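Local coordinates for Hut operon positive regulatory protein (PDB 1VEA) that binds regulatory sequences in its target mRNA when histidine is present, preventing transcription termination so that the hut operon for using histidine is expressed, at residues 11-16 against 120-125; 101-106 against 124-129. The protein carries 1 engineered substitution. All blocks are in the same frame, centred on the assembly; numbering follows the deposited sequence.

Interaction 1 of 2, residues 11-16 against 120-125; sequences RLSVLL and WIAVSL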
ATOM      1  N   ARG B  11      19.704   1.540  18.222  1.00 47.41           N
ATOM      2  CA  ARG B  11      20.089   2.911  18.496  1.00 48.17           C
ATOM      3  C   ARG B  11      21.525   3.134  18.035  1.00 48.77           C
ATOM      4  O   ARG B  11      21.808   4.073  17.291  1.00 49.03           O
ATOM      5  CB  ARG B  11      19.975   3.172  19.994  1.00 48.63           C
ATOM      6  CG  ARG B  11      20.413   4.544  20.434  1.00 51.88           C
ATOM      7  CD  ARG B  11      20.151   4.729  21.922  1.00 55.24           C
ATOM      8  NE  ARG B  11      20.756   5.955  22.432  1.00 59.72           N
ATOM      9  CZ  ARG B  11      22.067   6.188  22.456  1.00 62.17           C
ATOM     10  NH1 ARG B  11      22.919   5.271  21.995  1.00 61.83           N
ATOM     11  NH2 ARG B  11      22.532   7.329  22.954  1.00 62.17           N
ATOM     12  N   LEU B  12      22.423   2.258  18.489  1.00 49.46           N
ATOM     13  CA  LEU B  12      23.844   2.324  18.152  1.00 47.39           C
ATOM     14  C   LEU B  12      23.991   2.305  16.651  1.00 47.46           C
ATOM     15  O   LEU B  12      24.650   3.160  16.062  1.00 48.10           O
ATOM     16  CB  LEU B  12      24.579   1.125  18.744  1.00 47.83           C
ATOM     17  CG  LEU B  12      24.581   1.036  20.277  1.00 50.00           C
ATOM     18  CD1 LEU B  12      25.053  -0.339  20.737  1.00 50.09           C
ATOM     19  CD2 LEU B  12      25.467   2.120  20.845  1.00 48.38           C
ATOM     20  N   SER B  13      23.354   1.321  16.034  1.00 47.03           N
ATOM     21  CA  SER B  13      23.402   1.166  14.595  1.00 46.20           C
ATOM     22  C   SER B  13      23.075   2.453  13.839  1.00 46.24           C
ATOM     23  O   SER B  13      23.774   2.811  12.890  1.00 45.14           O
ATOM     24  CB  SER B  13      22.447   0.065  14.171  1.00 45.95           C
ATOM     25  OG  SER B  13      22.450  -0.054  12.769  1.00 50.26           O
ATOM     26  N   VAL B  14      22.014   3.143  14.252  1.00 46.82           N
ATOM     27  CA  VAL B  14      21.617   4.387  13.593  1.00 48.20           C
ATOM     28  C   VAL B  14      22.607   5.526  13.855  1.00 50.16           C
ATOM     29  O   VAL B  14      23.003   6.242  12.931  1.00 50.60           O
ATOM     30  CB  VAL B  14      20.203   4.833  14.037  1.00 48.67           C
ATOM     31  CG1 VAL B  14      19.905   6.243  13.534  1.00 45.65           C
ATOM     32  CG2 VAL B  14      19.168   3.867  13.484  1.00 49.52           C
ATOM     33  N   LEU B  15      23.007   5.707  15.106  1.00 50.12           N
ATOM     34  CA  LEU B  15      23.954   6.762  15.406  1.00 50.98           C
ATOM     35  C   LEU B  15      25.214   6.558  14.573  1.00 51.75           C
ATOM     36  O   LEU B  15      25.756   7.513  14.019  1.00 52.28           O
ATOM     37  CB  LEU B  15      24.299   6.772  16.896  1.00 50.10           C
ATOM     38  CG  LEU B  15      23.141   7.139  17.826  1.00 49.68           C
ATOM     39  CD1 LEU B  15      23.584   6.966  19.273  1.00 47.95           C
ATOM     40  CD2 LEU B  15      22.705   8.573  17.558  1.00 47.93           C
ATOM     41  N   LEU B  16      25.678   5.315  14.471  1.00 51.95           N
ATOM     42  CA  LEU B  16      26.876   5.034  13.690  1.00 53.87           C
ATOM     43  C   LEU B  16      26.638   5.461  12.247  1.00 56.59           C
ATOM     44  O   LEU B  16      27.483   6.097  11.610  1.00 58.61           O
ATOM     45  CB  LEU B  16      27.206   3.543  13.723  1.00 53.62           C
ATOM     46  CG  LEU B  16      28.486   3.190  12.953  1.00 54.42           C
ATOM     47  CD1 LEU B  16      29.689   3.671  13.739  1.00 52.29           C
ATOM     48  CD2 LEU B  16      28.577   1.702  12.725  1.00 52.36           C
ATOM     49  N   TRP B 120      22.103 -10.526  18.143  1.00 78.09           N
ATOM     50  CA  TRP B 120      21.225  -9.759  17.288  1.00 75.89           C
ATOM     51  C   TRP B 120      22.049  -9.150  16.176  1.00 73.24           C
ATOM     52  O   TRP B 120      23.259  -9.356  16.094  1.00 73.80           O
ATOM     53  CB  TRP B 120      20.544  -8.653  18.085  1.00 80.18           C
ATOM     54  CG  TRP B 120      19.205  -9.027  18.638  1.00 84.18           C
ATOM     55  CD1 TRP B 120      17.985  -8.707  18.113  1.00 85.78           C
ATOM     56  CD2 TRP B 120      18.943  -9.759  19.839  1.00 86.18           C
ATOM     57  NE1 TRP B 120      16.979  -9.188  18.916  1.00 87.32           N
ATOM     58  CE2 TRP B 120      17.539  -9.838  19.984  1.00 87.93           C
ATOM     59  CE3 TRP B 120      19.759 -10.355  20.810  1.00 87.95           C
ATOM     60  CZ2 TRP B 120      16.930 -10.492  21.064  1.00 89.29           C
ATOM     61  CZ3 TRP B 120      19.156 -11.006  21.886  1.00 90.50           C
ATOM     62  CH2 TRP B 120      17.752 -11.068  22.003  1.00 90.47           C
ATOM     63  N   ILE B 121      21.391  -8.388  15.319  1.00 69.20           N
ATOM     64  CA  ILE B 121      22.076  -7.761  14.210  1.00 65.13           C
ATOM     65  C   ILE B 121      21.203  -6.655  13.635  1.00 62.62           C
ATOM     66  O   ILE B 121      20.040  -6.877  13.302  1.00 61.58           O
ATOM     67  CB  ILE B 121      22.404  -8.810  13.129  1.00 64.16           C
ATOM     68  CG1 ILE B 121      23.064  -8.149  11.931  1.00 62.19           C
ATOM     69  CG2 ILE B 121      21.149  -9.520  12.689  1.00 65.60           C
ATOM     70  CD1 ILE B 121      23.601  -9.152  10.952  1.00 63.34           C
ATOM     71  N   ALA B 122      21.758  -5.453  13.545  1.00 59.42           N
ATOM     72  CA  ALA B 122      21.010  -4.329  13.014  1.00 56.82           C
ATOM     73  C   ALA B 122      21.601  -3.843  11.698  1.00 55.50           C
ATOM     74  O   ALA B 122      22.811  -3.873  11.486  1.00 54.55           O
ATOM     75  CB  ALA B 122      20.974  -3.189  14.033  1.00 54.06           C
ATOM     76  N   VAL B 123      20.719  -3.406  10.814  1.00 54.16           N
ATOM     77  CA  VAL B 123      21.102  -2.890   9.512  1.00 51.40           C
ATOM     78  C   VAL B 123      20.302  -1.629   9.312  1.00 50.04           C
ATOM     79  O   VAL B 123      19.078  -1.685   9.174  1.00 53.03           O
ATOM     80  CB  VAL B 123      20.746  -3.877   8.393  1.00 51.24           C
ATOM     81  CG1 VAL B 123      20.788  -3.175   7.054  1.00 50.23           C
ATOM     82  CG2 VAL B 123      21.706  -5.053   8.416  1.00 50.20           C
ATOM     83  N   SER B 124      20.981  -0.492   9.319  1.00 47.68           N
ATOM     84  CA  SER B 124      20.322   0.796   9.133  1.00 46.72           C
ATOM     85  C   SER B 124      20.808   1.438   7.838  1.00 45.84           C
ATOM     86  O   SER B 124      21.983   1.376   7.511  1.00 47.70           O
ATOM     87  CB  SER B 124      20.625   1.715  10.318  1.00 44.09           C
ATOM     88  OG  SER B 124      22.020   1.800  10.522  1.00 43.07           O
ATOM     89  N   LEU B 125      19.900   2.065   7.107  1.00 45.20           N
ATOM     90  CA  LEU B 125      20.252   2.695   5.846  1.00 46.30           C
ATOM     91  C   LEU B 125      19.858   4.164   5.797  1.00 47.48           C
ATOM     92  O   LEU B 125      18.783   4.557   6.247  1.00 46.96           O
ATOM     93  CB  LEU B 125      19.564   1.952   4.702  1.00 46.44           C
ATOM     94  CG  LEU B 125      19.803   0.441   4.743  1.00 46.69           C
ATOM     95  CD1 LEU B 125      18.636  -0.317   4.120  1.00 45.55           C
ATOM     96  CD2 LEU B 125      21.099   0.141   4.041  1.00 46.51           C
TER
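Ser13 and Ser124 meet hydroxyl to hydroxyl, OG to OG at 2.9 Å, in a hydrogen bond that either residue could donate. The Ser13 oxygen lies anti to its own backbone N (chi1 178°), which carries it off the helix and out over the strand. Serine suits both places: it is small enough for a close approach and brings a polar group whose partner is at hand in a buried setting. Beside this bond, the CB of Ser13 rests on the CB of Ala122 at 3.6 Å, a methyl taking up little room beneath the helix. This is alpha/beta packing, helix 9-18 lying on one face of the antiparallel sheet, and the short segments run in broadly the same direction, 34° apart, with their axes 7.8 Å from each other. Val14 adds a looser contact, its CG2 standing 4.1 Å from the CB of Ser124. The valine side chain also touches Phe141 and Val143 of the neighbouring strand 137-147 and Leu18 of a second subunit, while Arg11 N, on the same helix, is hydrogen-bonded to Glu139 of that subunit.

Interaction 2 of 2, residues 101-106 against 124-129; sequences GLRFAV and SLYGTI
Arg103 brings its guanidinium to the rim of the Tyr126 ring: NH2 sits 3.5 Å from CD2, close to the ring plane and not over either face, and the two planes are turned 53° against each other. Both side chains leave the strands with CG anti to the backbone N, and the arginine then bends at chi3 (42°), bringing its end across to the tyrosine. Tyr126 OH is hydrogen-bonded to Glu139 and to Arg8 of a second subunit, and the other terminal nitrogen of the arginine, NH1, makes a weak bond to Leu17 O. On the other face of the sheet the Phe104 ring leads away from the partner strand, and it is the CB of Phe104 that touches Leu125 CD2, two apolar groups suited to a buried layer.

The backbones form an antiparallel beta hairpin. Arg103 and Tyr126 are a hydrogen-bonded pair, with Arg103 N to Tyr126 O at 2.7 Å and Tyr126 N to Arg103 O at 2.8 Å; the first donor stands above the carbonyl plane. Ala105 and Ser124 pair in the same way, the small alanine fitting beside the serine with CB 3.8 Å from OG, the hydroxyl itself being hydrogen-bonded to Ser13 of helix 9-18. Farther along, Gly127 has no side chain, which leaves space for Leu102 CD2 to lie 3.7 Å from its CA.

Strands 39-42 and 137-147 flank the hairpin, bonding through their backbones to Leu102 and Phe104 on one side and to Leu125 and Gly127 on the other. Ala105, Ser124 and Tyr126 lie under Leu17 of helix 9-18, while Phe104 and Leu125 pack against Ile54 of helix 47-61 on the opposite face.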
ATOM      1  N   GLY B 101      21.810   7.378  -3.411  1.00 76.94           N
ATOM      2  CA  GLY B 101      23.072   7.182  -2.730  1.00 74.99           C
ATOM      3  C   GLY B 101      22.868   6.737  -1.298  1.00 74.26           C
ATOM      4  O   GLY B 101      22.857   7.552  -0.375  1.00 75.33           O
ATOM      5  N   LEU B 102      22.708   5.434  -1.109  1.00 73.06           N
ATOM      6  CA  LEU B 102      22.502   4.888   0.221  1.00 71.69           C
ATOM      7  C   LEU B 102      23.798   4.572   0.941  1.00 71.16           C
ATOM      8  O   LEU B 102      24.745   4.040   0.349  1.00 71.69           O
ATOM      9  CB  LEU B 102      21.671   3.606   0.158  1.00 70.76           C
ATOM     10  CG  LEU B 102      20.260   3.696  -0.409  1.00 69.58           C
ATOM     11  CD1 LEU B 102      19.556   2.387  -0.128  1.00 68.54           C
ATOM     12  CD2 LEU B 102      19.499   4.848   0.222  1.00 70.85           C
ATOM     13  N   ARG B 103      23.825   4.908   2.225  1.00 69.86           N
ATOM     14  CA  ARG B 103      24.970   4.630   3.083  1.00 69.56           C
ATOM     15  C   ARG B 103      24.395   3.748   4.171  1.00 68.00           C
ATOM     16  O   ARG B 103      23.235   3.905   4.550  1.00 67.97           O
ATOM     17  CB  ARG B 103      25.544   5.916   3.678  1.00 70.47           C
ATOM     18  CG  ARG B 103      26.732   5.699   4.621  1.00 75.05           C
ATOM     19  CD  ARG B 103      27.626   6.942   4.668  1.00 77.33           C
ATOM     20  NE  ARG B 103      26.836   8.171   4.730  1.00 79.17           N
ATOM     21  CZ  ARG B 103      26.070   8.520   5.759  1.00 78.85           C
ATOM     22  NH1 ARG B 103      25.999   7.733   6.824  1.00 78.70           N
ATOM     23  NH2 ARG B 103      25.359   9.642   5.713  1.00 77.98           N
ATOM     24  N   PHE B 104      25.189   2.813   4.674  1.00 66.01           N
ATOM     25  CA  PHE B 104      24.680   1.911   5.690  1.00 63.05           C
ATOM     26  C   PHE B 104      25.632   1.652   6.834  1.00 61.13           C
ATOM     27  O   PHE B 104      26.750   2.174   6.878  1.00 62.36           O
ATOM     28  CB  PHE B 104      24.290   0.583   5.046  1.00 62.52           C
ATOM     29  CG  PHE B 104      25.455  -0.203   4.514  1.00 62.83           C
ATOM     30  CD1 PHE B 104      26.302  -0.888   5.379  1.00 63.29           C
ATOM     31  CD2 PHE B 104      25.683  -0.291   3.145  1.00 61.98           C
ATOM     32  CE1 PHE B 104      27.355  -1.652   4.886  1.00 62.63           C
ATOM     33  CE2 PHE B 104      26.736  -1.053   2.646  1.00 61.01           C
ATOM     34  CZ  PHE B 104      27.568  -1.734   3.517  1.00 61.56           C
ATOM     35  N   ALA B 105      25.160   0.827   7.758  1.00 57.35           N
ATOM     36  CA  ALA B 105      25.908   0.447   8.937  1.00 53.02           C
ATOM     37  C   ALA B 105      25.292  -0.859   9.374  1.00 49.62           C
ATOM     38  O   ALA B 105      24.096  -1.043   9.280  1.00 47.56           O
ATOM     39  CB  ALA B 105      25.747   1.498  10.029  1.00 54.04           C
ATOM     40  N   VAL B 106      26.119  -1.774   9.840  1.00 48.99           N
ATOM     41  CA  VAL B 106      25.637  -3.060  10.285  1.00 47.33           C
ATOM     42  C   VAL B 106      26.313  -3.314  11.604  1.00 49.60           C
ATOM     43  O   VAL B 106      27.510  -3.105  11.723  1.00 50.38           O
ATOM     44  CB  VAL B 106      26.037  -4.159   9.304  1.00 45.26           C
ATOM     45  CG1 VAL B 106      25.308  -5.449   9.640  1.00 40.87           C
ATOM     46  CG2 VAL B 106      25.751  -3.702   7.878  1.00 43.09           C
ATOM     47  N   SER B 124      20.981  -0.492   9.319  1.00 47.68           N
ATOM     48  CA  SER B 124      20.322   0.796   9.133  1.00 46.72           C
ATOM     49  C   SER B 124      20.808   1.438   7.838  1.00 45.84           C
ATOM     50  O   SER B 124      21.983   1.376   7.511  1.00 47.70           O
ATOM     51  CB  SER B 124      20.625   1.715  10.318  1.00 44.09           C
ATOM     52  OG  SER B 124      22.020   1.800  10.522  1.00 43.07           O
ATOM     53  N   LEU B 125      19.900   2.065   7.107  1.00 45.20           N
ATOM     54  CA  LEU B 125      20.252   2.695   5.846  1.00 46.30           C
ATOM     55  C   LEU B 125      19.858   4.164   5.797  1.00 47.48           C
ATOM     56  O   LEU B 125      18.783   4.557   6.247  1.00 46.96           O
ATOM     57  CB  LEU B 125      19.564   1.952   4.702  1.00 46.44           C
ATOM     58  CG  LEU B 125      19.803   0.441   4.743  1.00 46.69           C
ATOM     59  CD1 LEU B 125      18.636  -0.317   4.120  1.00 45.55           C
ATOM     60  CD2 LEU B 125      21.099   0.141   4.041  1.00 46.51           C
ATOM     61  N   TYR B 126      20.742   4.983   5.256  1.00 49.84           N
ATOM     62  CA  TYR B 126      20.448   6.394   5.122  1.00 52.83           C
ATOM     63  C   TYR B 126      21.019   6.869   3.815  1.00 55.72           C
ATOM     64  O   TYR B 126      22.188   6.642   3.527  1.00 58.09           O
ATOM     65  CB  TYR B 126      21.074   7.209   6.234  1.00 51.03           C
ATOM     66  CG  TYR B 126      20.820   8.686   6.047  1.00 49.01           C
ATOM     67  CD1 TYR B 126      19.535   9.216   6.183  1.00 49.40           C
ATOM     68  CD2 TYR B 126      21.858   9.551   5.733  1.00 46.47           C
ATOM     69  CE1 TYR B 126      19.294  10.576   6.014  1.00 49.37           C
ATOM     70  CE2 TYR B 126      21.635  10.903   5.563  1.00 47.60           C
ATOM     71  CZ  TYR B 126      20.357  11.415   5.705  1.00 49.53           C
ATOM     72  OH  TYR B 126      20.158  12.767   5.545  1.00 50.60           O
ATOM     73  N   GLY B 127      20.203   7.534   3.021  1.00 57.40           N
ATOM     74  CA  GLY B 127      20.705   8.015   1.758  1.00 61.11           C
ATOM     75  C   GLY B 127      19.822   9.090   1.192  1.00 63.55           C
ATOM     76  O   GLY B 127      18.946   9.622   1.875  1.00 62.87           O
ATOM     77  N   THR B 128      20.049   9.407  -0.073  1.00 66.32           N
ATOM     78  CA  THR B 128      19.266  10.424  -0.730  1.00 70.01           C
ATOM     79  C   THR B 128      18.761   9.904  -2.068  1.00 71.26           C
ATOM     80  O   THR B 128      19.410   9.068  -2.695  1.00 73.54           O
ATOM     81  CB  THR B 128      20.116  11.681  -0.940  1.00 71.22           C
ATOM     82  OG1 THR B 128      20.419  12.269   0.333  1.00 71.55           O
ATOM     83  CG2 THR B 128      19.376  12.689  -1.783  1.00 74.66           C
ATOM     84  N   ILE B 129      17.583  10.367  -2.477  1.00 71.44           N
ATOM     85  CA  ILE B 129      17.004   9.983  -3.761  1.00 70.86           C
ATOM     86  C   ILE B 129      16.805  11.280  -4.513  1.00 70.84           C
ATOM     87  O   ILE B 129      16.116  12.179  -4.031  1.00 71.14           O
ATOM     88  CB  ILE B 129      15.611   9.326  -3.634  1.00 72.08           C
ATOM     89  CG1 ILE B 129      15.645   8.188  -2.619  1.00 71.49           C
ATOM     90  CG2 ILE B 129      15.152   8.820  -4.998  1.00 72.08           C
ATOM     91  CD1 ILE B 129      15.452   8.663  -1.211  1.00 72.11           C
TER

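Overall arrangement
Strand 120-130 serves both contacts, which share Ser124 and Leu125 and have centres about 11 Å apart. Interaction 1 places helix 9-18 on one face of the sheet; interaction 2 gives that sheet its central pair of strands. They touch directly where Leu16 CD2 comes within 3.9 Å of Ala105 CB. Ser124 belongs to both, through its hydroxyl in one and its backbone in the other. The side chain of Val14 is about 7 Å from a bound N-(2-naphthyl)histidinamide, a histidine analogue, and that of Leu125 about 8 Å from a bound copy of the same compound; neither side chain touches the ligand at these distances. Each contact also reaches a second subunit, consistent with the hexameric assembly.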